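PDB 2G3A: acetyltransferase Atu2258 from Agrobacterium tumefaciens str. C58, which catalyses acetyl transfer from acetyl-CoA to an acceptor substrate, preferring glucosamine 6-phosphate or dopamine, with release of CoA and the acetylated product. Local coordinates for residues G66-T71 and V78-V83; D115-D120 and S141-T146; L96-E101 and E126-T131; S47-L52 and H70-W75. One frame throughout, in Å; residues are numbered along the deposited sequence.

How the contacts relate
Contacts 1 and 3 are buried, contact 4 is partly buried, and contact 2 lies at the surface. Contacts 1 and 4 share strand 63-72, which is bonded to 75-82 in the first and to 50-57 in the second. Contact 3 packs against contact 1: L96 and L97 of helix 92-106 lie on L81, and A100 on L67. Contact 2 shares helix 119-128 with contact 3 but holds its start, about 17 Å away between centres. Aliphatic side chains fill contact 1, and contact 3 adds a tyrosine-glutamate hydrogen bond to such packing. Backbone bonds are most numerous in contact 1; contacts 2 and 4 have fewer, supplemented by bridging waters and ST turns. All four touch the second subunit.

Contact 1. Residues G66-T71 and V78-V83; sequences GLVGHT and VQLLFV
The peptide carbonyl of V68 is the flat group on which this antiparallel pairing turns, and two N-H groups reach its oxygen from strand 75-82. Both donors lie in the carbonyl plane: Q79 N at 2.7 Å from V68 O, bent to 139° at the hydrogen, and L80 N at 3.0 Å from V68 O, straighter and on a lone pair. One oxygen serving two successive amides is a classic beta bulge, and it shifts the register by one residue between V68 and G69. Before the bulge the pairing is regular, with G66 and F82 exchanging two bonds and V68 N giving its hydrogen to L80 O at 2.8 Å.

The side chains divide between the two faces of the sheet. On one, L67 crosses V78 at about a right angle, L67 CG lying 3.8 Å from V78 CG1. With L67 CG anti to the backbone N (chi1 179°), the side chain lies on the V78 side, and its CD1 meets both V78 methyls and also L81 CD1 at 4.1 Å. On the other face V68 and L80 run side by side, V68 CG2 being 3.9 Å from L80 CD1. A bulge in strand 75-82, the fourth of the GNAT fold, is a hallmark of the family, and L81, F82 and V83 probably bind CoA, as in relatives. Helix 92-106 covers the L67 and L81 face through A93, L96 and L97, R33 and P35 of the second subunit lie against L80 and F82, and the neighbouring strands 50-57 and 111-116 bond to L67 and V78.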
loop_
_atom_site.group_PDB
_atom_site.type_symbol
_atom_site.label_atom_id
_atom_site.label_comp_id
_atom_site.label_asym_id
_atom_site.label_seq_id
_atom_site.Cartn_x
_atom_site.Cartn_y
_atom_site.Cartn_z
ATOM N N GLY A 66 -2.955 14.811 10.212
ATOM C CA GLY A 66 -1.541 14.457 10.232
ATOM C C GLY A 66 -1.099 13.542 9.110
ATOM O O GLY A 66 -1.742 13.466 8.072
ATOM N N LEU A 67 0.001 12.835 9.358
ATOM C CA LEU A 67 0.639 11.981 8.387
ATOM C C LEU A 67 0.928 10.629 9.038
ATOM O O LEU A 67 1.374 10.560 10.198
ATOM C CB LEU A 67 1.920 12.659 7.858
ATOM C CG LEU A 67 2.798 11.947 6.829
ATOM C CD1 LEU A 67 3.596 12.967 6.006
ATOM C CD2 LEU A 67 3.732 10.876 7.453
ATOM N N VAL A 68 0.631 9.567 8.296
ATOM C CA VAL A 68 0.938 8.193 8.709
ATOM C C VAL A 68 1.854 7.577 7.666
ATOM O O VAL A 68 1.543 7.585 6.466
ATOM C CB VAL A 68 -0.348 7.340 8.864
ATOM C CG1 VAL A 68 -0.010 5.878 9.259
ATOM C CG2 VAL A 68 -1.277 7.955 9.905
ATOM N N GLY A 69 2.995 7.063 8.102
ATOM C CA GLY A 69 3.888 6.376 7.176
ATOM C C GLY A 69 4.890 5.493 7.864
ATOM O O GLY A 69 4.714 5.122 9.020
ATOM N N HIS A 70 5.949 5.139 7.150
ATOM C CA HIS A 70 7.017 4.338 7.751
ATOM C C HIS A 70 8.258 4.367 6.878
ATOM O O HIS A 70 8.187 4.668 5.690
ATOM C CB HIS A 70 6.580 2.882 7.974
ATOM C CG HIS A 70 6.343 2.117 6.708
ATOM N ND1 HIS A 70 5.093 1.982 6.143
ATOM C CD2 HIS A 70 7.193 1.432 5.908
ATOM C CE1 HIS A 70 5.185 1.257 5.044
ATOM N NE2 HIS A 70 6.450 0.911 4.879
ATOM N N THR A 71 9.396 4.043 7.477
ATOM C CA THR A 71 10.607 3.864 6.699
ATOM C C THR A 71 10.975 2.382 6.704
ATOM O O THR A 71 10.835 1.712 7.725
ATOM C CB THR A 71 11.759 4.704 7.254
ATOM O OG1 THR A 71 11.962 4.360 8.629
ATOM C CG2 THR A 71 11.415 6.195 7.152
ATOM N N VAL A 78 4.887 7.437 2.588
ATOM C CA VAL A 78 3.808 8.192 3.212
ATOM C C VAL A 78 2.506 7.497 2.829
ATOM O O VAL A 78 2.143 7.447 1.648
ATOM C CB VAL A 78 3.800 9.682 2.775
ATOM C CG1 VAL A 78 2.552 10.415 3.308
ATOM C CG2 VAL A 78 5.085 10.386 3.227
ATOM N N GLN A 79 1.821 6.942 3.829
ATOM C CA GLN A 79 0.589 6.186 3.600
ATOM C C GLN A 79 -0.680 7.050 3.638
ATOM O O GLN A 79 -1.568 6.913 2.777
ATOM C CB GLN A 79 0.463 5.062 4.641
ATOM C CG GLN A 79 -0.727 4.134 4.413
ATOM C CD GLN A 79 -1.156 3.416 5.686
ATOM O OE1 GLN A 79 -0.376 3.283 6.639
ATOM N NE2 GLN A 79 -2.402 2.954 5.712
ATOM N N LEU A 80 -0.779 7.923 4.638
ATOM C CA LEU A 80 -1.953 8.774 4.778
ATOM C C LEU A 80 -1.506 10.171 5.115
ATOM O O LEU A 80 -0.554 10.345 5.862
ATOM C CB LEU A 80 -2.876 8.287 5.906
ATOM C CG LEU A 80 -3.351 6.830 6.004
ATOM C CD1 LEU A 80 -3.928 6.587 7.394
ATOM C CD2 LEU A 80 -4.390 6.510 4.950
ATOM N N LEU A 81 -2.226 11.159 4.590
ATOM C CA LEU A 81 -2.019 12.547 4.964
ATOM C C LEU A 81 -3.350 13.242 4.931
ATOM O O LEU A 81 -4.020 13.248 3.890
ATOM C CB LEU A 81 -1.051 13.233 3.996
ATOM C CG LEU A 81 -0.403 14.561 4.403
ATOM C CD1 LEU A 81 0.857 14.809 3.591
ATOM C CD2 LEU A 81 -1.359 15.767 4.283
ATOM N N PHE A 82 -3.739 13.821 6.072
ATOM C CA PHE A 82 -4.979 14.572 6.161
ATOM C C PHE A 82 -4.781 15.924 6.850
ATOM O O PHE A 82 -4.247 16.014 7.964
ATOM C CB PHE A 82 -6.066 13.757 6.884
ATOM C CG PHE A 82 -7.378 14.489 7.018
ATOM C CD1 PHE A 82 -8.290 14.508 5.962
ATOM C CD2 PHE A 82 -7.695 15.173 8.187
ATOM C CE1 PHE A 82 -9.483 15.183 6.069
ATOM C CE2 PHE A 82 -8.911 15.871 8.304
ATOM C CZ PHE A 82 -9.801 15.872 7.247
ATOM N N VAL A 83 -5.225 16.976 6.178
ATOM C CA VAL A 83 -5.216 18.309 6.754
ATOM C C VAL A 83 -6.656 18.712 7.075
ATOM O O VAL A 83 -7.514 18.647 6.205
ATOM C CB VAL A 83 -4.534 19.327 5.795
ATOM C CG1 VAL A 83 -4.637 20.736 6.344
ATOM C CG2 VAL A 83 -3.064 18.946 5.573
#

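Contact 2. Residues D115-D120 and S141-T146; sequences DTMNPD and SGQSIT
T116 and T146 form the single hydrogen-bonded antiparallel pair where strands 111-116 and 145-151 meet at this end. T116 N reaches T146 O at 3.0 Å, bent to 144°, and T146 N returns a straighter bond to T116 O at 2.9 Å. Just past the pair the backbones begin to part. M117 CA still touches S144 O at 3.1 Å, but the next link is a water, which donates to M117 O at 2.9 Å and accepts from S144 N.

At the strand-to-helix junction an ST turn precedes a helix cap. T116 OG1 accepts from N118 N at 3.0 Å, making the turn, and N118 is the N-cap of helix 119-128, its OD1 accepting from D120 N at 2.8 Å. In this GNAT fold that helix carries R123, T124 and Y125, which probably bind CoA, as in relatives. D120 forms salt bridges both to R123 and to R43 of the second subunit, while D115 OD2 is hydrogen-bonded to Y77 OH.

Beyond the water the selenomethionine side chain of M117 crosses that of Q143. The chain turns about its CG-SE bond (chi3 -87°), which brings the methyl CE over a face of the glutamine amide, 3.3 Å from Q143 OE1 and almost as near to CD. That amide oxygen is held in turn by S141 OG, whose hydroxyl donates in the amide plane on a lone pair, with 2.7 Å between S141 OG and Q143 OE1. S141 OG is also bonded to R73 of the second subunit, which packs on M117 too.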
loop_
_atom_site.group_PDB
_atom_site.type_symbol
_atom_site.label_atom_id
_atom_site.label_comp_id
_atom_site.label_asym_id
_atom_site.label_seq_id
_atom_site.Cartn_x
_atom_site.Cartn_y
_atom_site.Cartn_z
ATOM N N ASP A 115 1.629 8.024 -3.023
ATOM C CA ASP A 115 0.664 7.808 -4.107
ATOM C C ASP A 115 -0.644 8.541 -3.838
ATOM O O ASP A 115 -0.928 8.903 -2.706
ATOM C CB ASP A 115 0.435 6.318 -4.331
ATOM C CG ASP A 115 0.102 5.599 -3.053
ATOM O OD1 ASP A 115 -0.987 5.842 -2.533
ATOM O OD2 ASP A 115 0.938 4.818 -2.570
ATOM N N THR A 116 -1.434 8.755 -4.878
ATOM C CA THR A 116 -2.656 9.549 -4.728
ATOM C C THR A 116 -3.615 9.383 -5.900
ATOM O O THR A 116 -3.185 9.125 -7.025
ATOM C CB THR A 116 -2.338 11.065 -4.522
ATOM O OG1 THR A 116 -3.532 11.746 -4.157
ATOM C CG2 THR A 116 -1.768 11.713 -5.788
HETATM N N MSE A 117 -4.906 9.542 -5.624
HETATM C CA MSE A 117 -5.916 9.679 -6.679
HETATM C C MSE A 117 -6.511 11.089 -6.739
HETATM O O MSE A 117 -7.415 11.357 -7.519
HETATM C CB MSE A 117 -7.036 8.675 -6.463
HETATM C CG MSE A 117 -7.972 9.087 -5.326
HETATM SE SE MSE A 117 -9.363 7.752 -5.011
HETATM C CE MSE A 117 -10.696 8.361 -6.312
ATOM N N ASN A 118 -5.990 11.990 -5.908
ATOM C CA ASN A 118 -6.533 13.346 -5.758
ATOM C C ASN A 118 -5.660 14.345 -6.523
ATOM O O ASN A 118 -4.492 14.516 -6.172
ATOM C CB ASN A 118 -6.569 13.669 -4.257
ATOM C CG ASN A 118 -7.166 15.020 -3.953
ATOM O OD1 ASN A 118 -7.095 15.940 -4.750
ATOM N ND2 ASN A 118 -7.755 15.138 -2.779
ATOM N N PRO A 119 -6.215 15.004 -7.565
ATOM C CA PRO A 119 -5.446 15.925 -8.398
ATOM C C PRO A 119 -4.851 17.098 -7.596
ATOM O O PRO A 119 -3.785 17.594 -7.953
ATOM C CB PRO A 119 -6.473 16.430 -9.416
ATOM C CG PRO A 119 -7.535 15.424 -9.404
ATOM C CD PRO A 119 -7.615 14.919 -8.022
ATOM N N ASP A 120 -5.518 17.503 -6.511
ATOM C CA ASP A 120 -4.996 18.596 -5.687
ATOM C C ASP A 120 -3.823 18.135 -4.810
ATOM O O ASP A 120 -2.868 18.895 -4.600
ATOM C CB ASP A 120 -6.095 19.242 -4.853
ATOM C CG ASP A 120 -7.146 19.920 -5.716
ATOM O OD1 ASP A 120 -6.804 20.842 -6.494
ATOM O OD2 ASP A 120 -8.305 19.506 -5.641
ATOM N N SER A 141 -14.562 5.638 -10.810
ATOM C CA SER A 141 -15.061 6.967 -10.546
ATOM C C SER A 141 -14.419 8.054 -11.425
ATOM O O SER A 141 -14.793 9.228 -11.320
ATOM C CB SER A 141 -14.964 7.280 -9.052
ATOM O OG SER A 141 -13.839 6.642 -8.463
ATOM N N GLY A 142 -13.463 7.655 -12.275
ATOM C CA GLY A 142 -12.848 8.538 -13.272
ATOM C C GLY A 142 -11.474 9.116 -12.998
ATOM O O GLY A 142 -10.853 9.687 -13.889
ATOM N N GLN A 143 -10.997 8.979 -11.767
ATOM C CA GLN A 143 -9.693 9.475 -11.369
ATOM C C GLN A 143 -8.624 8.464 -11.770
ATOM O O GLN A 143 -8.932 7.392 -12.290
ATOM C CB GLN A 143 -9.644 9.668 -9.843
ATOM C CG GLN A 143 -10.755 10.553 -9.283
ATOM C CD GLN A 143 -12.084 9.832 -9.171
ATOM O OE1 GLN A 143 -12.150 8.582 -9.212
ATOM N NE2 GLN A 143 -13.164 10.612 -9.058
ATOM N N SER A 144 -7.368 8.846 -11.572
ATOM C CA SER A 144 -6.247 7.937 -11.760
ATOM C C SER A 144 -5.474 7.791 -10.456
ATOM O O SER A 144 -5.574 8.647 -9.559
ATOM C CB SER A 144 -5.319 8.455 -12.867
ATOM O OG SER A 144 -4.716 9.678 -12.488
ATOM N N ILE A 145 -4.715 6.704 -10.334
ATOM C CA ILE A 145 -3.705 6.599 -9.265
ATOM C C ILE A 145 -2.341 7.009 -9.830
ATOM O O ILE A 145 -1.973 6.585 -10.928
ATOM C CB ILE A 145 -3.618 5.186 -8.632
ATOM C CG1 ILE A 145 -5.003 4.719 -8.162
ATOM C CG2 ILE A 145 -2.586 5.175 -7.462
ATOM C CD1 ILE A 145 -5.055 3.311 -7.540
ATOM N N THR A 146 -1.608 7.858 -9.098
ATOM C CA THR A 146 -0.254 8.260 -9.511
ATOM C C THR A 146 0.700 7.942 -8.374
ATOM O O THR A 146 0.364 8.182 -7.202
ATOM C CB THR A 146 -0.175 9.778 -9.851
ATOM O OG1 THR A 146 -1.185 10.097 -10.807
ATOM C CG2 THR A 146 1.216 10.157 -10.447
HETATM O O HOH W 1 -7.034 11.765 -10.318
#

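Contact 3. Residues L96-E101 and E126-T131; sequences LLAMAE and ERYGFT
Y128 reaches L97 and E101, tying the end of helix 119-128 to helix 92-106. The latter is the crossover helix of the beta-alpha-beta unit that joins the parallel neighbours 75-82 and 111-116 in this GNAT fold. Helix 119-128 closes behind Y128 in a Schellman motif, with G129 at positive phi as its C-prime residue.

The tyrosine starts with CG anti to its own backbone N (chi1 -178°), which sends the ring out towards helix 92-106. From CB outward, CG meets L97 CD1 at 4.0 Å. The ring then lies beneath L97 CB, which stands 3.8 Å from the centroid of the Y128 ring and only 12° off the ring normal, a CH-pi contact over one face. On one side of the ring CE1 comes near A98, its methyl CB being 4.2 Å from Y128 CE1. On the other, CE2 is 3.4 Å from E101 OE1, which sits at the ring edge near its plane. F130 adds a looser contact beside this, its CE2 reaching L97 CD2.

At the tip Y128 OH donates to E101 OE1 at 2.8 Å. It also lies close to the helix backbone, with L97 O 3.2 Å from Y128 OH. E101 OE1 takes a salt bridge from K150, and OE2 takes another from R105, so two positive partners fix the carboxylate and probably favour its charged form. The hydroxyl lies beside the extended E101 chain, 3.5 Å from E101 CB. The carboxylate and ring planes are nearly perpendicular, and the hydroxyl meets OE1 from 45° out of the carboxylate plane.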
loop_
_atom_site.group_PDB
_atom_site.type_symbol
_atom_site.label_atom_id
_atom_site.label_comp_id
_atom_site.label_asym_id
_atom_site.label_seq_id
_atom_site.Cartn_x
_atom_site.Cartn_y
_atom_site.Cartn_z
ATOM N N LEU A 96 3.898 18.866 6.897
ATOM C CA LEU A 96 3.900 17.459 7.286
ATOM C C LEU A 96 4.910 16.677 6.466
ATOM O O LEU A 96 5.670 15.891 7.019
ATOM C CB LEU A 96 2.498 16.841 7.138
ATOM C CG LEU A 96 1.414 17.380 8.083
ATOM C CD1 LEU A 96 0.051 16.986 7.576
ATOM C CD2 LEU A 96 1.620 16.904 9.521
ATOM N N LEU A 97 4.941 16.921 5.152
ATOM C CA LEU A 97 5.932 16.259 4.295
ATOM C C LEU A 97 7.373 16.632 4.670
ATOM O O LEU A 97 8.274 15.790 4.637
ATOM C CB LEU A 97 5.673 16.585 2.830
ATOM C CG LEU A 97 4.359 16.007 2.267
ATOM C CD1 LEU A 97 4.092 16.633 0.904
ATOM C CD2 LEU A 97 4.424 14.455 2.189
ATOM N N ALA A 98 7.584 17.904 4.999
ATOM C CA ALA A 98 8.906 18.380 5.417
ATOM C C ALA A 98 9.349 17.767 6.749
ATOM O O ALA A 98 10.522 17.391 6.916
ATOM C CB ALA A 98 8.928 19.919 5.473
HETATM N N MSE A 99 8.416 17.617 7.686
HETATM C CA MSE A 99 8.744 16.973 8.966
HETATM C C MSE A 99 9.078 15.491 8.797
HETATM O O MSE A 99 10.016 14.975 9.425
HETATM C CB MSE A 99 7.602 17.135 9.958
HETATM C CG MSE A 99 7.374 18.575 10.385
HETATM SE SE MSE A 99 5.918 18.675 11.665
HETATM C CE MSE A 99 6.602 17.476 13.085
ATOM N N ALA A 100 8.318 14.813 7.939
ATOM C CA ALA A 100 8.576 13.405 7.601
ATOM C C ALA A 100 9.919 13.236 6.886
ATOM O O ALA A 100 10.689 12.331 7.211
ATOM C CB ALA A 100 7.429 12.844 6.746
ATOM N N GLU A 101 10.203 14.098 5.909
ATOM C CA GLU A 101 11.471 14.004 5.181
ATOM C C GLU A 101 12.671 14.226 6.112
ATOM O O GLU A 101 13.668 13.488 6.053
ATOM C CB GLU A 101 11.519 14.981 4.017
ATOM C CG GLU A 101 12.898 15.004 3.353
ATOM C CD GLU A 101 12.898 15.678 1.999
ATOM O OE1 GLU A 101 11.818 15.910 1.435
ATOM O OE2 GLU A 101 13.996 15.961 1.483
ATOM N N GLU A 126 3.880 17.414 -6.222
ATOM C CA GLU A 126 4.796 17.844 -7.280
ATOM C C GLU A 126 5.507 19.170 -6.953
ATOM O O GLU A 126 6.721 19.312 -7.182
ATOM C CB GLU A 126 4.062 17.904 -8.618
ATOM C CG GLU A 126 3.754 16.499 -9.179
ATOM C CD GLU A 126 3.008 16.533 -10.514
ATOM O OE1 GLU A 126 2.042 17.315 -10.654
ATOM O OE2 GLU A 126 3.373 15.757 -11.414
ATOM N N ARG A 127 4.755 20.130 -6.415
ATOM C CA ARG A 127 5.332 21.410 -5.989
ATOM C C ARG A 127 6.404 21.208 -4.911
ATOM O O ARG A 127 7.471 21.843 -4.957
ATOM C CB ARG A 127 4.244 22.353 -5.466
ATOM C CG ARG A 127 3.443 23.108 -6.516
ATOM C CD ARG A 127 2.698 24.286 -5.854
ATOM N NE ARG A 127 1.683 23.807 -4.906
ATOM C CZ ARG A 127 0.374 23.769 -5.155
ATOM N NH1 ARG A 127 -0.101 24.215 -6.315
ATOM N NH2 ARG A 127 -0.464 23.303 -4.235
ATOM N N TYR A 128 6.093 20.330 -3.948
ATOM C CA TYR A 128 7.007 19.913 -2.875
ATOM C C TYR A 128 8.334 19.338 -3.392
ATOM O O TYR A 128 9.388 19.542 -2.782
ATOM C CB TYR A 128 6.307 18.947 -1.883
ATOM C CG TYR A 128 7.209 18.543 -0.723
ATOM C CD1 TYR A 128 7.410 19.407 0.356
ATOM C CD2 TYR A 128 7.901 17.324 -0.738
ATOM C CE1 TYR A 128 8.272 19.076 1.392
ATOM C CE2 TYR A 128 8.782 16.979 0.299
ATOM C CZ TYR A 128 8.957 17.866 1.360
ATOM O OH TYR A 128 9.799 17.556 2.404
ATOM N N GLY A 129 8.299 18.654 -4.535
ATOM C CA GLY A 129 9.521 18.081 -5.102
ATOM C C GLY A 129 9.432 16.607 -5.481
ATOM O O GLY A 129 10.424 16.033 -5.936
ATOM N N PHE A 130 8.271 15.980 -5.283
ATOM C CA PHE A 130 8.077 14.609 -5.802
ATOM C C PHE A 130 7.942 14.605 -7.309
ATOM O O PHE A 130 7.482 15.579 -7.899
ATOM C CB PHE A 130 6.846 13.928 -5.230
ATOM C CG PHE A 130 6.968 13.532 -3.787
ATOM C CD1 PHE A 130 7.271 12.211 -3.432
ATOM C CD2 PHE A 130 6.718 14.453 -2.785
ATOM C CE1 PHE A 130 7.356 11.833 -2.090
ATOM C CE2 PHE A 130 6.780 14.076 -1.442
ATOM C CZ PHE A 130 7.109 12.762 -1.099
ATOM N N THR A 131 8.342 13.490 -7.915
ATOM C CA THR A 131 8.302 13.322 -9.368
ATOM C C THR A 131 7.617 12.000 -9.685
ATOM O O THR A 131 7.897 10.984 -9.047
ATOM C CB THR A 131 9.710 13.326 -9.977
ATOM O OG1 THR A 131 10.491 12.295 -9.365
ATOM C CG2 THR A 131 10.389 14.666 -9.762
#

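Contact 4. Residues S47-L52 and H70-W75; sequences SDKRDL and HTARGW
S47 O and R73 N make the shortest direct bond here, 2.8 Å and fairly straight at 155°, with the donor in the carbonyl plane. The same oxygen also touches A72 CA. Two pairs further on, R50 and T71 exchange two backbone bonds. A water adds a bridge beside them, donating to D48 O at 2.7 Å and hydrogen-bonded to T71 OG1 at the same distance. That hydroxyl has a further partner in R107. An ST turn tightens the approach to the strand, S47 OG accepting from K49 N at 3.2 Å.

Two flat groups are lined by neighbouring carbons. K49 runs out fully extended and places CE over the H70 imidazole, 3.9 Å from the centroid of the H70 ring and 6° off its normal, a CH-pi contact. S47 CA stands over one face of the R73 guanidinium, 3.9 Å above its plane, while the arginine nitrogens bond to F44 O, G45 O and S141 of the second subunit. R50 instead leads away to a salt bridge with D22 of the second subunit. Towards the interior L52 CD1 meets T71 CG2 at 4.2 Å.

The pairing joins strand 50-57, outermost in this chain's sheet, to 63-72 in an antiparallel hairpin. R73 and G74, both at positive phi, then form the type I' turn typical of the tight two-residue hairpin that leads into strand 75-82.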
loop_
_atom_site.group_PDB
_atom_site.type_symbol
_atom_site.label_atom_id
_atom_site.label_comp_id
_atom_site.label_asym_id
_atom_site.label_seq_id
_atom_site.Cartn_x
_atom_site.Cartn_y
_atom_site.Cartn_z
ATOM N N SER A 47 14.537 -5.463 7.085
ATOM C CA SER A 47 13.816 -4.340 6.472
ATOM C C SER A 47 14.023 -3.036 7.241
ATOM O O SER A 47 13.906 -1.943 6.667
ATOM C CB SER A 47 12.331 -4.648 6.356
ATOM O OG SER A 47 11.728 -4.586 7.626
ATOM N N ASP A 48 14.323 -3.162 8.537
ATOM C CA ASP A 48 14.362 -2.037 9.477
ATOM C C ASP A 48 13.079 -1.204 9.452
ATOM O O ASP A 48 13.136 0.015 9.600
ATOM C CB ASP A 48 15.569 -1.131 9.215
ATOM C CG ASP A 48 16.889 -1.805 9.537
ATOM O OD1 ASP A 48 17.000 -2.458 10.598
ATOM O OD2 ASP A 48 17.821 -1.662 8.726
ATOM N N LYS A 49 11.934 -1.864 9.262
ATOM C CA LYS A 49 10.638 -1.174 9.263
ATOM C C LYS A 49 10.363 -0.467 10.579
ATOM O O LYS A 49 10.389 -1.079 11.652
ATOM C CB LYS A 49 9.485 -2.120 8.951
ATOM C CG LYS A 49 8.170 -1.369 8.727
ATOM C CD LYS A 49 7.077 -2.305 8.269
ATOM C CE LYS A 49 5.770 -1.568 8.087
ATOM N NZ LYS A 49 4.820 -2.427 7.313
ATOM N N ARG A 50 10.068 0.823 10.475
ATOM C CA ARG A 50 9.882 1.672 11.631
ATOM C C ARG A 50 8.829 2.721 11.323
ATOM O O ARG A 50 8.952 3.473 10.355
ATOM C CB ARG A 50 11.208 2.331 12.003
ATOM C CG ARG A 50 11.184 3.173 13.262
ATOM C CD ARG A 50 12.579 3.714 13.517
ATOM N NE ARG A 50 12.632 4.680 14.607
ATOM C CZ ARG A 50 13.630 5.538 14.799
ATOM N NH1 ARG A 50 14.666 5.566 13.970
ATOM N NH2 ARG A 50 13.595 6.370 15.827
ATOM N N ASP A 51 7.788 2.768 12.144
ATOM C CA ASP A 51 6.698 3.714 11.922
ATOM C C ASP A 51 7.185 5.157 11.947
ATOM O O ASP A 51 8.186 5.482 12.590
ATOM C CB ASP A 51 5.612 3.519 12.976
ATOM C CG ASP A 51 4.958 2.155 12.881
ATOM O OD1 ASP A 51 4.571 1.755 11.762
ATOM O OD2 ASP A 51 4.845 1.478 13.919
ATOM N N LEU A 52 6.467 6.014 11.229
ATOM C CA LEU A 52 6.737 7.440 11.223
ATOM C C LEU A 52 5.392 8.167 11.096
ATOM O O LEU A 52 4.805 8.240 10.005
ATOM C CB LEU A 52 7.699 7.814 10.069
ATOM C CG LEU A 52 8.376 9.195 10.138
ATOM C CD1 LEU A 52 9.506 9.317 9.119
ATOM C CD2 LEU A 52 7.354 10.356 9.979
ATOM N N HIS A 70 5.949 5.139 7.150
ATOM C CA HIS A 70 7.017 4.338 7.751
ATOM C C HIS A 70 8.258 4.367 6.878
ATOM O O HIS A 70 8.187 4.668 5.690
ATOM C CB HIS A 70 6.580 2.882 7.974
ATOM C CG HIS A 70 6.343 2.117 6.708
ATOM N ND1 HIS A 70 5.093 1.982 6.143
ATOM C CD2 HIS A 70 7.193 1.432 5.908
ATOM C CE1 HIS A 70 5.185 1.257 5.044
ATOM N NE2 HIS A 70 6.450 0.911 4.879
ATOM N N THR A 71 9.396 4.043 7.477
ATOM C CA THR A 71 10.607 3.864 6.699
ATOM C C THR A 71 10.975 2.382 6.704
ATOM O O THR A 71 10.835 1.712 7.725
ATOM C CB THR A 71 11.759 4.704 7.254
ATOM O OG1 THR A 71 11.962 4.360 8.629
ATOM C CG2 THR A 71 11.415 6.195 7.152
ATOM N N ALA A 72 11.414 1.878 5.551
ATOM C CA ALA A 72 11.886 0.494 5.413
ATOM C C ALA A 72 12.828 0.414 4.224
ATOM O O ALA A 72 12.560 1.029 3.179
ATOM C CB ALA A 72 10.707 -0.446 5.206
ATOM N N ARG A 73 13.924 -0.331 4.371
ATOM C CA ARG A 73 14.846 -0.578 3.245
ATOM C C ARG A 73 15.307 0.727 2.565
ATOM O O ARG A 73 15.458 0.806 1.336
ATOM C CB ARG A 73 14.214 -1.560 2.246
ATOM C CG ARG A 73 13.879 -2.901 2.897
ATOM C CD ARG A 73 13.303 -3.929 1.934
ATOM N NE ARG A 73 13.001 -5.188 2.621
ATOM C CZ ARG A 73 13.917 -6.075 3.000
ATOM N NH1 ARG A 73 15.213 -5.851 2.782
ATOM N NH2 ARG A 73 13.536 -7.179 3.627
ATOM N N GLY A 74 15.518 1.748 3.389
ATOM C CA GLY A 74 16.118 3.005 2.948
ATOM C C GLY A 74 15.156 4.041 2.408
ATOM O O GLY A 74 15.590 5.102 1.972
ATOM N N TRP A 75 13.855 3.739 2.430
ATOM C CA TRP A 75 12.847 4.629 1.840
ATOM C C TRP A 75 11.709 4.938 2.787
ATOM O O TRP A 75 11.240 4.058 3.516
ATOM C CB TRP A 75 12.285 4.040 0.535
ATOM C CG TRP A 75 13.277 4.131 -0.612
ATOM C CD1 TRP A 75 14.394 3.360 -0.801
ATOM C CD2 TRP A 75 13.245 5.067 -1.692
ATOM N NE1 TRP A 75 15.061 3.765 -1.943
ATOM C CE2 TRP A 75 14.365 4.796 -2.516
ATOM C CE3 TRP A 75 12.355 6.084 -2.069
ATOM C CZ2 TRP A 75 14.627 5.523 -3.690
ATOM C CZ3 TRP A 75 12.609 6.796 -3.236
ATOM C CH2 TRP A 75 13.743 6.520 -4.026
HETATM O O HOH W 2 13.891 2.427 8.773
#